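Local structure of RNA-dependent RNA Polymerase (Bombyx mori cytoplasmic polyhedrosis virus, 6TZ0) at residues 219-224 against 335-340; 394-399 against 659-664; 653-658 against 702-707; 1069-1074 against 1173-1178; 1137-1142 against 1178-1183. The protein catalyses RNA-templated RNA synthesis for transcription and genome replication, making plus strands by a fully conservative route and complementary minus strands after core assembly. All blocks are in the same frame, centred on the assembly; numbering follows the deposited sequence.

Interaction 1 (219-224 against 335-340)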
# COMPACT_ATOMS: atom_id res chain seq x y z
N SER A 219 19.20 -15.66 -22.55
CA SER A 219 19.98 -14.87 -21.61
C SER A 219 21.40 -15.38 -21.42
O SER A 219 22.24 -14.64 -20.91
CB SER A 219 19.25 -14.87 -20.27
OG SER A 219 18.02 -14.19 -20.38
N GLY A 220 21.69 -16.61 -21.80
CA GLY A 220 22.96 -17.20 -21.47
C GLY A 220 23.04 -17.80 -20.08
O GLY A 220 24.12 -18.20 -19.65
N ILE A 221 21.91 -17.87 -19.37
CA ILE A 221 21.89 -18.42 -18.03
C ILE A 221 21.78 -19.94 -18.07
O ILE A 221 22.53 -20.65 -17.38
CB ILE A 221 20.75 -17.78 -17.23
CG1 ILE A 221 21.01 -16.28 -17.07
CG2 ILE A 221 20.57 -18.45 -15.88
CD1 ILE A 221 19.83 -15.51 -16.59
N LEU A 222 20.87 -20.46 -18.87
CA LEU A 222 20.70 -21.89 -19.02
C LEU A 222 21.22 -22.34 -20.38
O LEU A 222 21.05 -21.64 -21.38
CB LEU A 222 19.24 -22.30 -18.89
CG LEU A 222 18.58 -22.16 -17.52
CD1 LEU A 222 17.12 -22.52 -17.64
CD2 LEU A 222 19.26 -23.04 -16.51
N THR A 223 21.87 -23.49 -20.39
CA THR A 223 22.22 -24.16 -21.64
C THR A 223 21.05 -25.06 -22.03
O THR A 223 19.98 -25.02 -21.43
CB THR A 223 23.54 -24.91 -21.48
OG1 THR A 223 23.39 -25.94 -20.51
CG2 THR A 223 24.62 -23.96 -21.03
N HIS A 224 21.24 -25.90 -23.05
CA HIS A 224 20.15 -26.76 -23.49
C HIS A 224 19.95 -27.94 -22.55
O HIS A 224 18.81 -28.33 -22.26
CB HIS A 224 20.38 -27.22 -24.92
CG HIS A 224 20.31 -26.12 -25.93
ND1 HIS A 224 19.12 -25.55 -26.32
CD2 HIS A 224 21.28 -25.46 -26.61
CE1 HIS A 224 19.35 -24.60 -27.21
NE2 HIS A 224 20.66 -24.53 -27.40
N CYS A 335 20.22 -22.03 -11.01
CA CYS A 335 19.20 -22.54 -10.09
C CYS A 335 18.07 -21.54 -9.86
O CYS A 335 16.94 -21.95 -9.55
CB CYS A 335 19.83 -22.94 -8.77
SG CYS A 335 20.86 -24.40 -8.91
N ARG A 336 18.34 -20.23 -9.99
CA ARG A 336 17.25 -19.25 -9.99
C ARG A 336 16.34 -19.44 -11.19
O ARG A 336 15.12 -19.31 -11.08
CB ARG A 336 17.81 -17.82 -9.98
CG ARG A 336 18.55 -17.42 -8.72
CD ARG A 336 17.62 -17.50 -7.56
NE ARG A 336 16.58 -16.48 -7.60
CZ ARG A 336 16.57 -15.40 -6.84
NH1 ARG A 336 17.52 -15.25 -5.93
NH2 ARG A 336 15.59 -14.52 -6.93
N ALA A 337 16.92 -19.76 -12.35
CA ALA A 337 16.10 -20.07 -13.51
C ALA A 337 15.39 -21.41 -13.37
O ALA A 337 14.34 -21.62 -13.98
CB ALA A 337 16.95 -20.06 -14.77
N MET A 338 15.95 -22.33 -12.58
CA MET A 338 15.35 -23.65 -12.44
C MET A 338 14.24 -23.69 -11.40
O MET A 338 13.36 -24.56 -11.49
CB MET A 338 16.41 -24.69 -12.07
CG MET A 338 17.33 -25.03 -13.21
SD MET A 338 18.65 -26.17 -12.77
CE MET A 338 19.56 -26.16 -14.30
N THR A 339 14.25 -22.81 -10.41
CA THR A 339 13.21 -22.84 -9.39
C THR A 339 12.13 -21.78 -9.58
O THR A 339 10.98 -22.02 -9.21
CB THR A 339 13.83 -22.68 -8.00
OG1 THR A 339 14.67 -21.52 -7.97
CG2 THR A 339 14.64 -23.90 -7.62
N ASN A 340 12.46 -20.62 -10.13
CA ASN A 340 11.45 -19.60 -10.39
C ASN A 340 10.90 -19.78 -11.80
O ASN A 340 11.60 -20.18 -12.73
CB ASN A 340 12.03 -18.19 -10.22
CG ASN A 340 10.96 -17.11 -10.19
OD1 ASN A 340 9.76 -17.39 -10.28
ND2 ASN A 340 11.39 -15.86 -10.07
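C335 O, on the helical turn whose A337 and M338 meet L222, accepts two bonds from T339: its OG1 donates at 2.8 Å and its backbone N at 3.0 Å. A threonine can fold its hydroxyl back in this way, so near the end of helix 325-339 it meets its hydrogen-bonding need without facing the partner segment. The face that does meet 219-224 is wholly apolar. L222 spreads its fork over A337, both CG and CD1 lying 3.8 Å from A337 CB, and a small methyl suits that spot because it lets the branched chain come close to the helix. The other branch, L222 CD2, reaches M338 CE at 3.8 Å. M338 can get there because its chain is extended beyond CG (chi2 176°), which carries the terminal methyl out to the loop. I221 adds a looser touch, its CG2 standing 4.1 Å from A337 CB. A216 of helix 206-218 also packs on L222 and A337, while V229 and A230 of helix 224-237 lie against M338. In the loop itself G220, with positive phi (83°), ends the first helix in a Schellman motif, and T223 is the N-cap of the next, with E226 OE1 bonded back to T223 N. This is a turn between two helices, with a Schellman motif at one end and an N-cap at the other, whose apolar I221 and L222 are buried against a third helix.

Interaction 2 (394-399 against 659-664)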
# COMPACT_ATOMS: atom_id res chain seq x y z
N GLN A 394 11.78 1.71 23.88
CA GLN A 394 11.58 3.10 24.29
C GLN A 394 12.84 3.75 24.81
O GLN A 394 12.93 4.98 24.74
CB GLN A 394 10.47 3.21 25.33
CG GLN A 394 9.10 2.96 24.76
CD GLN A 394 8.79 3.88 23.60
OE1 GLN A 394 8.64 3.43 22.47
NE2 GLN A 394 8.74 5.17 23.86
N SER A 395 13.82 2.98 25.28
CA SER A 395 15.08 3.58 25.72
C SER A 395 15.83 4.25 24.58
O SER A 395 16.55 5.23 24.80
CB SER A 395 15.96 2.52 26.38
OG SER A 395 16.41 1.57 25.44
N TYR A 396 15.65 3.76 23.36
CA TYR A 396 16.21 4.43 22.20
C TYR A 396 15.24 5.43 21.59
O TYR A 396 15.67 6.51 21.17
CB TYR A 396 16.61 3.40 21.14
CG TYR A 396 17.22 4.00 19.91
CD1 TYR A 396 18.49 4.55 19.93
CD2 TYR A 396 16.52 4.01 18.72
CE1 TYR A 396 19.05 5.10 18.80
CE2 TYR A 396 17.06 4.56 17.58
CZ TYR A 396 18.33 5.10 17.63
OH TYR A 396 18.87 5.64 16.49
N LEU A 397 13.95 5.12 21.54
CA LEU A 397 13.01 6.00 20.86
C LEU A 397 12.65 7.25 21.66
O LEU A 397 12.29 8.26 21.04
CB LEU A 397 11.74 5.24 20.50
CG LEU A 397 11.84 4.18 19.41
CD1 LEU A 397 10.53 3.43 19.31
CD2 LEU A 397 12.20 4.82 18.09
N SER A 398 12.75 7.23 22.98
CA SER A 398 12.32 8.36 23.79
C SER A 398 13.28 9.54 23.73
O SER A 398 12.93 10.62 24.20
CB SER A 398 12.13 7.92 25.23
OG SER A 398 13.36 7.52 25.80
N SER A 399 14.47 9.36 23.17
CA SER A 399 15.39 10.46 22.98
C SER A 399 15.12 11.26 21.72
O SER A 399 15.79 12.26 21.48
CB SER A 399 16.82 9.92 22.96
OG SER A 399 16.99 9.02 21.89
N ASN A 659 18.60 -2.51 21.85
CA ASN A 659 19.38 -3.65 22.31
C ASN A 659 20.86 -3.30 22.40
O ASN A 659 21.56 -3.80 23.27
CB ASN A 659 19.20 -4.84 21.38
CG ASN A 659 19.65 -6.14 22.01
OD1 ASN A 659 19.94 -6.20 23.20
ND2 ASN A 659 19.77 -7.17 21.20
N GLU A 660 21.33 -2.43 21.50
CA GLU A 660 22.69 -1.92 21.59
C GLU A 660 22.91 -1.15 22.89
O GLU A 660 23.89 -1.38 23.61
CB GLU A 660 23.00 -1.06 20.37
CG GLU A 660 24.41 -0.55 20.26
CD GLU A 660 24.67 0.17 18.95
OE1 GLU A 660 23.72 0.33 18.17
OE2 GLU A 660 25.82 0.58 18.71
N LEU A 661 21.96 -0.27 23.24
CA LEU A 661 22.04 0.47 24.50
C LEU A 661 21.92 -0.45 25.72
O LEU A 661 22.58 -0.22 26.74
CB LEU A 661 20.95 1.53 24.56
CG LEU A 661 20.98 2.67 23.56
CD1 LEU A 661 19.78 3.56 23.76
CD2 LEU A 661 22.27 3.45 23.70
N LYS A 662 21.08 -1.48 25.62
CA LYS A 662 20.89 -2.41 26.73
C LYS A 662 22.13 -3.26 26.98
O LYS A 662 22.49 -3.51 28.13
CB LYS A 662 19.68 -3.30 26.43
CG LYS A 662 19.32 -4.30 27.49
CD LYS A 662 18.79 -3.62 28.73
CE LYS A 662 18.15 -4.61 29.67
NZ LYS A 662 19.11 -5.60 30.22
N ARG A 663 22.79 -3.69 25.91
CA ARG A 663 24.06 -4.39 26.05
C ARG A 663 25.14 -3.47 26.61
O ARG A 663 26.00 -3.92 27.36
CB ARG A 663 24.51 -4.95 24.70
CG ARG A 663 23.76 -6.16 24.25
CD ARG A 663 24.19 -6.52 22.86
NE ARG A 663 25.63 -6.74 22.76
CZ ARG A 663 26.23 -7.90 22.99
NH1 ARG A 663 25.52 -8.96 23.33
NH2 ARG A 663 27.54 -7.99 22.87
N ALA A 664 25.10 -2.18 26.25
CA ALA A 664 26.04 -1.23 26.85
C ALA A 664 25.81 -1.09 28.35
O ALA A 664 26.77 -1.05 29.12
CB ALA A 664 25.92 0.12 26.16
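Helix 389-397 abuts the flank of helix 644-665 in the central polymerase domain, and one side chain, L661, makes the junction. Its CD1 methyl comes to 3.8 Å from S395 O and 4.0 Å from Y396 CA, so it rests on backbone as much as on side chain. It also approaches Y396 CB at 4.1 Å and lies near the ring plane, at the edge and not over a face. With Y396 CG anti to the backbone N (chi1 -179°), the tyrosine side chain crosses the leucine at about a right angle, and L661 CD1 lies beside the foot of the ring. The same ring packs on R657 and meets F400 edge to face. A leucine works here because a slim forked end can settle against a helix without needing a polar partner, although the residue itself is exposed. The serines find their bonds at home: S395 OG is bonded to I392 O, S398 OG donates to Q394 O at 2.8 Å, and S399 OG donates to Y396 O at 2.9 Å. Q394 O is thus held twice, by S398 N as well. Helix 644-665 precedes the hairpin that carries D680 and D681, so helix 389-397 packs across a helix in a position consistent with motif B of a viral polymerase palm.

Interaction 3 (653-658 against 702-707)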
# COMPACT_ATOMS: atom_id res chain seq x y z
N GLN A 653 13.97 -0.57 14.12
CA GLN A 653 15.16 0.21 14.47
C GLN A 653 15.20 0.51 15.96
O GLN A 653 16.29 0.54 16.54
CB GLN A 653 15.22 1.50 13.64
CG GLN A 653 14.33 2.64 14.05
CD GLN A 653 14.36 3.76 13.05
OE1 GLN A 653 14.93 3.64 11.98
NE2 GLN A 653 13.77 4.88 13.42
N GLY A 654 14.03 0.62 16.60
CA GLY A 654 14.01 0.81 18.03
C GLY A 654 14.47 -0.41 18.79
O GLY A 654 15.27 -0.29 19.72
N LEU A 655 14.01 -1.60 18.38
CA LEU A 655 14.45 -2.83 19.04
C LEU A 655 15.95 -3.06 18.88
O LEU A 655 16.63 -3.41 19.85
CB LEU A 655 13.68 -4.04 18.51
CG LEU A 655 12.20 -4.23 18.83
CD1 LEU A 655 11.70 -5.46 18.10
CD2 LEU A 655 11.96 -4.36 20.30
N VAL A 656 16.49 -2.82 17.68
CA VAL A 656 17.91 -3.09 17.45
C VAL A 656 18.79 -2.08 18.19
O VAL A 656 19.72 -2.47 18.91
CB VAL A 656 18.21 -3.12 15.94
CG1 VAL A 656 19.70 -3.18 15.69
CG2 VAL A 656 17.55 -4.32 15.32
N ARG A 657 18.52 -0.79 18.02
CA ARG A 657 19.36 0.21 18.66
C ARG A 657 19.18 0.23 20.18
O ARG A 657 20.14 0.50 20.92
CB ARG A 657 19.09 1.57 18.05
CG ARG A 657 19.51 1.71 16.61
CD ARG A 657 21.02 1.73 16.50
NE ARG A 657 21.47 2.02 15.15
CZ ARG A 657 22.74 2.05 14.78
NH1 ARG A 657 23.68 1.80 15.66
NH2 ARG A 657 23.06 2.33 13.53
N GLY A 658 17.98 -0.08 20.67
CA GLY A 658 17.81 -0.22 22.10
C GLY A 658 18.46 -1.46 22.66
O GLY A 658 18.86 -1.47 23.82
N SER A 702 17.46 -12.98 19.71
CA SER A 702 16.65 -13.29 20.89
C SER A 702 15.74 -12.14 21.27
O SER A 702 14.62 -12.37 21.74
CB SER A 702 17.55 -13.66 22.06
OG SER A 702 18.28 -12.53 22.50
N ILE A 703 16.16 -10.90 21.04
CA ILE A 703 15.29 -9.79 21.38
C ILE A 703 14.20 -9.59 20.33
O ILE A 703 13.16 -9.01 20.63
CB ILE A 703 16.13 -8.53 21.63
CG1 ILE A 703 15.39 -7.57 22.54
CG2 ILE A 703 16.44 -7.78 20.35
CD1 ILE A 703 16.29 -6.58 23.12
N LEU A 704 14.41 -10.08 19.10
CA LEU A 704 13.29 -10.15 18.16
C LEU A 704 12.33 -11.28 18.51
O LEU A 704 11.12 -11.14 18.30
CB LEU A 704 13.80 -10.32 16.73
CG LEU A 704 14.50 -9.11 16.13
CD1 LEU A 704 15.15 -9.48 14.83
CD2 LEU A 704 13.51 -8.00 15.92
N ASN A 705 12.85 -12.38 19.04
CA ASN A 705 11.98 -13.48 19.46
C ASN A 705 11.15 -13.10 20.68
O ASN A 705 10.00 -13.53 20.81
CB ASN A 705 12.81 -14.72 19.75
CG ASN A 705 13.50 -15.25 18.53
OD1 ASN A 705 12.94 -15.24 17.43
ND2 ASN A 705 14.72 -15.72 18.69
N GLU A 706 11.72 -12.31 21.59
CA GLU A 706 11.01 -11.79 22.75
C GLU A 706 9.93 -10.78 22.39
O GLU A 706 9.04 -10.53 23.21
CB GLU A 706 12.00 -11.14 23.72
CG GLU A 706 12.87 -12.10 24.50
CD GLU A 706 12.17 -12.71 25.68
OE1 GLU A 706 11.32 -12.02 26.29
OE2 GLU A 706 12.45 -13.88 26.02
N SER A 707 9.98 -10.20 21.20
CA SER A 707 8.99 -9.24 20.75
C SER A 707 7.84 -9.88 20.00
O SER A 707 6.96 -9.18 19.51
CB SER A 707 9.66 -8.19 19.87
OG SER A 707 8.70 -7.27 19.39
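Apolar contact carries most of this meeting of two helices. L655 is at the centre: its CD1 touches L704 CD2 at 3.8 Å, the two leucines crossing obliquely. L704 does not point straight at the partner, but with CG anti to the carbonyl carbon (chi1 -70°) its CD2 reaches L655. I703 points at the partner helix and flanks the leucine pair, its CG2 standing 4.4 Å from L655 O, a loose touch that makes no polar demand. Polar groups enter only as surfaces to lean on. L655 CD1 lies 3.7 Å from S707 OG and 3.8 Å from S707 CB, so the small serine forms a low wall beside the methyl. Backbone hydrogen bonds stay within each helix; G658 N donates to G654 O at 2.9 Å, for instance, and none crosses the contact. A393 of helix 389-397 also packs on L655 and I392 on I703, so a third helix joins the group. L704 further touches L652, and its side chain lies about 5 Å from that of V548, which takes part in magnesium binding. This is consistent with two palm helices packed against the sheet that carries the catalytic aspartates. With branched aliphatic chains and no bond across, the chemistry implies cohesion by close fit and exclusion of water, without a directional polar link.

Interaction 4 (1069-1074 against 1173-1178)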
# COMPACT_ATOMS: atom_id res chain seq x y z
N ALA A 1069 30.73 14.63 -9.52
CA ALA A 1069 31.47 14.94 -10.74
C ALA A 1069 30.51 15.50 -11.79
O ALA A 1069 30.26 14.91 -12.85
CB ALA A 1069 32.21 13.71 -11.25
N ASN A 1070 29.97 16.67 -11.48
CA ASN A 1070 29.14 17.44 -12.40
C ASN A 1070 29.99 18.57 -12.97
O ASN A 1070 29.97 19.70 -12.48
CB ASN A 1070 27.85 17.92 -11.70
CG ASN A 1070 28.11 18.54 -10.34
OD1 ASN A 1070 29.25 18.65 -9.89
ND2 ASN A 1070 27.04 18.95 -9.67
N LEU A 1071 30.73 18.26 -14.04
CA LEU A 1071 31.63 19.24 -14.64
C LEU A 1071 30.83 20.31 -15.38
O LEU A 1071 30.89 21.49 -15.03
CB LEU A 1071 32.61 18.52 -15.58
CG LEU A 1071 33.90 19.17 -16.10
CD1 LEU A 1071 33.72 20.11 -17.29
CD2 LEU A 1071 34.62 19.88 -14.96
N LEU A 1072 30.08 19.91 -16.40
CA LEU A 1072 29.09 20.76 -17.04
C LEU A 1072 27.72 20.19 -16.74
O LEU A 1072 27.42 19.06 -17.13
CB LEU A 1072 29.32 20.85 -18.55
CG LEU A 1072 30.60 21.54 -19.01
CD1 LEU A 1072 30.73 21.45 -20.52
CD2 LEU A 1072 30.61 22.99 -18.55
N ARG A 1073 26.90 20.95 -16.02
CA ARG A 1073 25.58 20.49 -15.62
C ARG A 1073 24.48 21.35 -16.23
O ARG A 1073 23.46 20.81 -16.68
CB ARG A 1073 25.46 20.48 -14.09
CG ARG A 1073 24.12 20.01 -13.56
CD ARG A 1073 23.86 18.57 -13.98
NE ARG A 1073 24.81 17.64 -13.37
CZ ARG A 1073 25.00 16.39 -13.78
NH1 ARG A 1073 25.88 15.62 -13.17
NH2 ARG A 1073 24.30 15.91 -14.80
N LEU A 1074 24.67 22.66 -16.28
CA LEU A 1074 23.65 23.54 -16.83
C LEU A 1074 23.64 23.45 -18.36
O LEU A 1074 22.57 23.34 -18.98
CB LEU A 1074 23.89 24.97 -16.35
CG LEU A 1074 22.81 26.04 -16.43
CD1 LEU A 1074 22.99 27.00 -15.27
CD2 LEU A 1074 22.88 26.81 -17.73
N GLN A 1173 28.35 26.77 -26.52
CA GLN A 1173 27.68 25.51 -26.27
C GLN A 1173 28.10 24.43 -27.26
O GLN A 1173 27.34 23.50 -27.51
CB GLN A 1173 26.17 25.74 -26.29
CG GLN A 1173 25.70 26.43 -27.55
CD GLN A 1173 24.25 26.82 -27.46
OE1 GLN A 1173 23.57 26.51 -26.49
NE2 GLN A 1173 23.77 27.52 -28.48
N CYS A 1174 29.30 24.56 -27.83
CA CYS A 1174 29.84 23.51 -28.67
C CYS A 1174 30.48 22.39 -27.86
O CYS A 1174 30.43 21.23 -28.29
CB CYS A 1174 30.89 24.07 -29.63
SG CYS A 1174 30.23 25.10 -30.95
N ARG A 1175 31.05 22.71 -26.70
CA ARG A 1175 31.87 21.75 -25.97
C ARG A 1175 31.02 20.61 -25.40
O ARG A 1175 31.31 19.43 -25.64
CB ARG A 1175 32.63 22.47 -24.86
CG ARG A 1175 33.63 21.61 -24.10
CD ARG A 1175 34.44 22.46 -23.13
NE ARG A 1175 35.46 21.68 -22.43
CZ ARG A 1175 35.29 21.12 -21.23
NH1 ARG A 1175 34.14 21.25 -20.59
NH2 ARG A 1175 36.28 20.44 -20.68
N ALA A 1176 29.94 20.96 -24.70
CA ALA A 1176 29.02 19.96 -24.16
C ALA A 1176 28.28 19.20 -25.24
O ALA A 1176 28.03 18.00 -25.09
CB ALA A 1176 28.02 20.65 -23.23
N LEU A 1177 27.96 19.89 -26.33
CA LEU A 1177 27.27 19.30 -27.47
C LEU A 1177 28.12 18.22 -28.14
O LEU A 1177 27.63 17.16 -28.47
CB LEU A 1177 26.91 20.37 -28.49
CG LEU A 1177 26.25 19.88 -29.78
CD1 LEU A 1177 24.86 19.35 -29.51
CD2 LEU A 1177 26.20 20.99 -30.81
N TYR A 1178 29.41 18.51 -28.31
CA TYR A 1178 30.31 17.53 -28.92
C TYR A 1178 30.64 16.41 -27.94
O TYR A 1178 30.87 15.27 -28.36
CB TYR A 1178 31.60 18.21 -29.37
CG TYR A 1178 31.45 19.29 -30.43
CD1 TYR A 1178 30.33 19.36 -31.24
CD2 TYR A 1178 32.43 20.26 -30.58
CE1 TYR A 1178 30.20 20.35 -32.19
CE2 TYR A 1178 32.30 21.26 -31.52
CZ TYR A 1178 31.18 21.30 -32.32
OH TYR A 1178 31.05 22.28 -33.27
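L1071 and L1072 meet R1175 at the same atom: its NH1 lies 3.5 Å from L1071 CD1 and 3.4 Å from L1072 CD1. Both methyls come to the edge of the guanidinium, near its plane, and each leucine crosses the arginine at about a right angle. L1072 CD1 serves a second neighbour too, reaching A1176 CB at 3.9 Å, so this one branch bridges two successive residues of the helix. Alanine fits because its short methyl leaves the leucine space beside the helical backbone. One step out, torsions explain the reach of the arginine: CG is anti to the backbone N (chi1 -174°) and the chain runs extended to NE, carrying the guanidinium out to the loop. Beyond that, V1156 packs on L1071, while D1075 and V1076 of helix 1074-1080 back A1176, and the helix is tied by Y1178 N to C1174 O at 2.9 Å. L1071 and R1175 are exposed whereas A1176 is buried, so the contact grades from surface to interior. Its chemistry implies a division of labour: guanidinium edge and leucine methyls meet without a hydrogen bond, the apolar contact proper is L1072 with A1176, and the exposed charge probably stays hydrated.

Interaction 5 (1137-1142 against 1178-1183)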
# COMPACT_ATOMS: atom_id res chain seq x y z
N VAL A 1137 20.15 25.46 -30.21
CA VAL A 1137 20.51 24.05 -30.39
C VAL A 1137 19.98 23.24 -29.22
O VAL A 1137 19.89 23.73 -28.08
CB VAL A 1137 22.03 23.87 -30.58
CG1 VAL A 1137 22.51 24.64 -31.80
CG2 VAL A 1137 22.80 24.30 -29.37
N GLU A 1138 19.57 22.01 -29.50
CA GLU A 1138 18.98 21.11 -28.52
C GLU A 1138 19.04 19.70 -29.09
O GLU A 1138 19.00 19.53 -30.31
CB GLU A 1138 17.54 21.52 -28.17
CG GLU A 1138 16.58 21.48 -29.35
CD GLU A 1138 15.20 22.02 -28.99
OE1 GLU A 1138 15.02 22.46 -27.84
OE2 GLU A 1138 14.31 21.99 -29.87
N TYR A 1139 19.15 18.71 -28.22
CA TYR A 1139 19.44 17.42 -28.85
C TYR A 1139 18.53 16.28 -28.42
O TYR A 1139 18.21 15.43 -29.25
CB TYR A 1139 20.91 17.07 -28.61
CG TYR A 1139 21.39 16.06 -29.60
CD1 TYR A 1139 21.52 16.41 -30.94
CD2 TYR A 1139 21.73 14.77 -29.22
CE1 TYR A 1139 21.94 15.50 -31.86
CE2 TYR A 1139 22.17 13.86 -30.14
CZ TYR A 1139 22.27 14.23 -31.46
OH TYR A 1139 22.71 13.34 -32.39
N HIS A 1140 18.12 16.24 -27.14
CA HIS A 1140 17.01 15.41 -26.64
C HIS A 1140 17.26 13.91 -26.82
O HIS A 1140 16.64 13.24 -27.65
CB HIS A 1140 15.68 15.80 -27.28
CG HIS A 1140 15.18 17.15 -26.88
ND1 HIS A 1140 15.53 18.30 -27.55
CD2 HIS A 1140 14.34 17.53 -25.89
CE1 HIS A 1140 14.93 19.34 -26.99
NE2 HIS A 1140 14.21 18.90 -25.97
N TYR A 1141 18.20 13.39 -26.04
CA TYR A 1141 18.34 11.94 -25.89
C TYR A 1141 17.73 11.47 -24.57
O TYR A 1141 17.50 12.26 -23.66
CB TYR A 1141 19.80 11.52 -26.00
CG TYR A 1141 20.72 12.06 -24.92
CD1 TYR A 1141 21.35 13.29 -25.08
CD2 TYR A 1141 21.00 11.33 -23.78
CE1 TYR A 1141 22.20 13.77 -24.11
CE2 TYR A 1141 21.84 11.81 -22.81
CZ TYR A 1141 22.44 13.04 -22.98
OH TYR A 1141 23.29 13.53 -22.02
N VAL A 1142 17.47 10.17 -24.49
CA VAL A 1142 16.89 9.54 -23.30
C VAL A 1142 17.67 8.27 -22.99
O VAL A 1142 17.77 7.38 -23.83
CB VAL A 1142 15.40 9.21 -23.48
CG1 VAL A 1142 14.88 8.42 -22.30
CG2 VAL A 1142 14.56 10.46 -23.65
N TYR A 1178 29.41 18.51 -28.31
CA TYR A 1178 30.31 17.53 -28.92
C TYR A 1178 30.64 16.41 -27.94
O TYR A 1178 30.87 15.27 -28.36
CB TYR A 1178 31.60 18.21 -29.37
CG TYR A 1178 31.45 19.29 -30.43
CD1 TYR A 1178 30.33 19.36 -31.24
CD2 TYR A 1178 32.43 20.26 -30.58
CE1 TYR A 1178 30.20 20.35 -32.19
CE2 TYR A 1178 32.30 21.26 -31.52
CZ TYR A 1178 31.18 21.30 -32.32
OH TYR A 1178 31.05 22.28 -33.27
N ASN A 1179 30.65 16.71 -26.64
CA ASN A 1179 30.80 15.66 -25.63
C ASN A 1179 29.63 14.69 -25.65
O ASN A 1179 29.81 13.48 -25.49
CB ASN A 1179 30.94 16.27 -24.24
CG ASN A 1179 32.27 16.95 -24.03
OD1 ASN A 1179 33.29 16.47 -24.50
ND2 ASN A 1179 32.26 18.05 -23.30
N ILE A 1180 28.42 15.22 -25.86
CA ILE A 1180 27.24 14.36 -25.98
C ILE A 1180 27.31 13.52 -27.24
O ILE A 1180 26.96 12.33 -27.22
CB ILE A 1180 25.96 15.23 -25.92
CG1 ILE A 1180 25.72 15.69 -24.49
CG2 ILE A 1180 24.75 14.52 -26.49
CD1 ILE A 1180 24.63 16.67 -24.34
N PHE A 1181 27.77 14.12 -28.35
CA PHE A 1181 27.99 13.38 -29.60
C PHE A 1181 28.92 12.19 -29.39
O PHE A 1181 28.57 11.04 -29.72
CB PHE A 1181 28.60 14.29 -30.67
CG PHE A 1181 27.65 15.27 -31.27
CD1 PHE A 1181 26.30 15.23 -31.00
CD2 PHE A 1181 28.13 16.21 -32.17
CE1 PHE A 1181 25.44 16.13 -31.58
CE2 PHE A 1181 27.28 17.11 -32.75
CZ PHE A 1181 25.93 17.06 -32.46
N SER A 1182 30.08 12.44 -28.80
CA SER A 1182 31.06 11.39 -28.56
C SER A 1182 30.55 10.35 -27.57
O SER A 1182 30.75 9.15 -27.77
CB SER A 1182 32.36 12.02 -28.07
OG SER A 1182 32.15 12.67 -26.84
N TYR A 1183 29.85 10.79 -26.52
CA TYR A 1183 29.37 9.88 -25.48
C TYR A 1183 28.31 8.92 -26.00
O TYR A 1183 28.39 7.71 -25.77
CB TYR A 1183 28.83 10.71 -24.31
CG TYR A 1183 28.23 9.93 -23.18
CD1 TYR A 1183 29.03 9.20 -22.31
CD2 TYR A 1183 26.87 9.96 -22.93
CE1 TYR A 1183 28.49 8.50 -21.27
CE2 TYR A 1183 26.31 9.27 -21.89
CZ TYR A 1183 27.13 8.55 -21.06
OH TYR A 1183 26.58 7.85 -20.01
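I1180 is the bump, and the hollow that takes it lies between Y1139 and Y1141, two rings that project from alternate residues toward helix 1174-1188. Its CG2 sits 3.6 Å from Y1141 CE1 and 4.1 Å from Y1139 CD2, while its CD1 lies at the edge of the Y1141 ring, 3.8 Å from CE1. A beta-branched chain suits such a cleft because one branch can enter while the other runs along the wall. Y1141 turns inward with CG between the backbone N and the carbonyl carbon (chi1 63°), which brings the ring alongside the isoleucine. The second bump is F1181: its CE1 lies over one face of Y1139, 3.6 Å from Y1139 CE1, in an edge-to-face (T-shaped) pair with centroids 5.2 Å apart and planes at 64°. Y1022 extends this cluster, stacking on F1181 and bonding through its hydroxyl to Y1139 OH, while R1080 makes a cation-pi contact with Y1141. On the helix itself, N1179 O accepts from both S1182 OG and Y1183 N. The chemistry implies a buried aromatic-aliphatic core in which ring edges and methyls interlock, and the Y1139 hydroxyl, buried with its ring, is satisfied by that of Y1022.

Overall arrangement
Interactions 1, 3 and 5 are buried and rest on interlocking side chains, aliphatic in 1 and 3 but largely aromatic in 5; interaction 2 is at the surface, and interaction 4 is partly buried, with an arginine in its outer part. Interactions 2 and 3, centres 10 Å apart, both use helix 644-665 and touch where N659 packs on I703. Interactions 4 and 5 likewise share helix 1174-1188 and Y1178, their centres again 10 Å apart, in the C-terminal region. Interaction 1 stands alone, its centre about 38 Å or more from each of the others. No hydrogen bond crosses any of the five.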